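Side-chain contact in DNA polymerase III subunit delta (Bacillus subtilis, PDB 3ZH9), which probably acts as the wrench that opens the ring-shaped beta subunit dimer so that it can be loaded onto primed DNA for replication: residues 264-269 / 294-299. Sequence-based numbering, arbitrary orientation.
Sequences QTKYFA and DQARLF
Lys266 of helix 248-269 lies against Ala296, near the C-terminal end of helix 286-296, with the two CA atoms 5.3 Å apart. Just before it, Thr265 turns the same way but packs on Ala292 and Met293, a turn before Ala296, while its OG1 hydrogen-bonds back to Leu261 O of its own helix. Nearly the whole contact rests on the lysine side chain. At its base CB meets the methyl of Ala296, CB to CB 3.5 Å, and CG passes the same methyl at 4.0 Å from Ala296 CB; the small alanine allows this close approach. The chain runs extended through its first three torsions and bends only at the last (chi4 66°), which turns the amino group in between two backbone carbonyls. These belong to the first and last residues of a type I beta turn, Ala296 to Phe299, that leads the chain out of helix 286-296 in the all-helical C-terminal domain of the delta family. Lys266 NZ donates to Phe299 O over 2.7 Å, nearly along the C=O axis (175°). Its bond to Ala296 O, 2.8 Å from NZ, comes in off the carbonyl direction: the donor stands above the carbonyl plane, with a C=O...N angle of 140°. Phe299 N, 3.3 Å from Ala296 O, closes the turn from the opposite face, so two donors grip this one oxygen. The positive charge is probably favourable beside these carbonyls; Glu270 adds a long, weak ion pair. A methionine in place of Lys266 lacks the amino group, and Phe299 O and Ala296 O would probably lose the bridge that ties the turn to helix 248-269. The ring of Phe299 leads away from Lys266 and packs edge-to-face with Phe259, earlier on helix 248-269, and against Leu304 and Ile307 of helix 301-319.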
# COMPACT_ATOMS: atom_id res chain seq x y z
N GLN A 264 11.33 -9.79 13.95
CA GLN A 264 10.69 -10.74 13.02
C GLN A 264 11.49 -10.94 11.73
O GLN A 264 11.72 -12.06 11.27
CB GLN A 264 9.29 -10.25 12.66
CG GLN A 264 8.27 -10.40 13.78
CD GLN A 264 7.01 -9.62 13.46
OE1 GLN A 264 7.07 -8.48 13.00
NE2 GLN A 264 5.86 -10.24 13.69
N THR A 265 11.87 -9.83 11.12
CA THR A 265 12.64 -9.86 9.89
C THR A 265 13.98 -10.59 10.10
O THR A 265 14.37 -11.44 9.29
CB THR A 265 12.85 -8.43 9.37
OG1 THR A 265 11.57 -7.86 9.03
CG2 THR A 265 13.70 -8.45 8.15
N LYS A 266 14.67 -10.28 11.19
CA LYS A 266 15.95 -10.93 11.49
C LYS A 266 15.77 -12.44 11.64
O LYS A 266 16.56 -13.22 11.13
CB LYS A 266 16.58 -10.34 12.76
CG LYS A 266 17.99 -10.82 13.06
CD LYS A 266 18.46 -10.30 14.43
CE LYS A 266 19.94 -10.58 14.67
NZ LYS A 266 20.85 -9.83 13.75
N TYR A 267 14.71 -12.83 12.33
CA TYR A 267 14.38 -14.23 12.55
C TYR A 267 14.17 -15.01 11.24
O TYR A 267 14.70 -16.11 11.06
CB TYR A 267 13.12 -14.33 13.42
CG TYR A 267 12.64 -15.76 13.61
CD1 TYR A 267 13.24 -16.60 14.55
CD2 TYR A 267 11.59 -16.26 12.85
CE1 TYR A 267 12.81 -17.91 14.72
CE2 TYR A 267 11.15 -17.57 13.01
CZ TYR A 267 11.75 -18.38 13.95
OH TYR A 267 11.29 -19.67 14.09
N PHE A 268 13.41 -14.43 10.32
CA PHE A 268 13.17 -15.10 9.05
C PHE A 268 14.35 -14.96 8.08
O PHE A 268 14.63 -15.89 7.33
CB PHE A 268 11.89 -14.61 8.40
CG PHE A 268 10.65 -15.04 9.13
CD1 PHE A 268 10.30 -16.38 9.21
CD2 PHE A 268 9.83 -14.10 9.74
CE1 PHE A 268 9.15 -16.79 9.87
CE2 PHE A 268 8.67 -14.51 10.42
CZ PHE A 268 8.33 -15.85 10.48
N ALA A 269 15.03 -13.81 8.09
CA ALA A 269 16.22 -13.64 7.26
C ALA A 269 17.30 -14.67 7.58
O ALA A 269 17.98 -15.18 6.68
CB ALA A 269 16.79 -12.23 7.39
N ASP A 294 17.84 -4.35 6.89
CA ASP A 294 19.12 -3.64 6.99
C ASP A 294 19.42 -3.35 8.44
O ASP A 294 20.54 -3.52 8.91
CB ASP A 294 19.11 -2.33 6.21
CG ASP A 294 19.12 -2.54 4.70
OD1 ASP A 294 19.51 -3.63 4.24
OD2 ASP A 294 18.75 -1.58 3.97
N GLN A 295 18.40 -2.91 9.17
CA GLN A 295 18.58 -2.57 10.57
C GLN A 295 18.83 -3.82 11.41
O GLN A 295 19.60 -3.78 12.36
CB GLN A 295 17.38 -1.80 11.09
CG GLN A 295 17.38 -0.35 10.66
CD GLN A 295 16.26 0.46 11.30
OE1 GLN A 295 15.15 -0.04 11.49
NE2 GLN A 295 16.56 1.71 11.64
N ALA A 296 18.18 -4.93 11.05
CA ALA A 296 18.30 -6.16 11.82
C ALA A 296 19.75 -6.62 11.90
O ALA A 296 20.17 -7.21 12.89
CB ALA A 296 17.42 -7.28 11.23
N ARG A 297 20.52 -6.36 10.84
CA ARG A 297 21.94 -6.72 10.82
C ARG A 297 22.74 -6.01 11.91
O ARG A 297 23.79 -6.48 12.31
CB ARG A 297 22.56 -6.43 9.44
CG ARG A 297 21.93 -7.25 8.32
CD ARG A 297 22.93 -7.64 7.24
NE ARG A 297 22.65 -9.00 6.79
CZ ARG A 297 23.53 -10.00 6.79
NH1 ARG A 297 24.78 -9.82 7.18
NH2 ARG A 297 23.14 -11.20 6.36
N LEU A 298 22.23 -4.89 12.39
CA LEU A 298 23.00 -4.08 13.32
C LEU A 298 22.71 -4.39 14.78
O LEU A 298 23.34 -3.83 15.66
CB LEU A 298 22.75 -2.60 13.03
CG LEU A 298 22.92 -2.20 11.56
CD1 LEU A 298 22.66 -0.71 11.41
CD2 LEU A 298 24.31 -2.56 11.05
N PHE A 299 21.74 -5.27 15.02
CA PHE A 299 21.38 -5.69 16.38
C PHE A 299 21.50 -7.20 16.57
O PHE A 299 21.27 -7.98 15.63
CB PHE A 299 19.92 -5.33 16.71
CG PHE A 299 19.64 -3.87 16.74
CD1 PHE A 299 19.85 -3.14 17.91
CD2 PHE A 299 19.17 -3.21 15.62
CE1 PHE A 299 19.58 -1.78 17.95
CE2 PHE A 299 18.89 -1.86 15.65
CZ PHE A 299 19.10 -1.15 16.81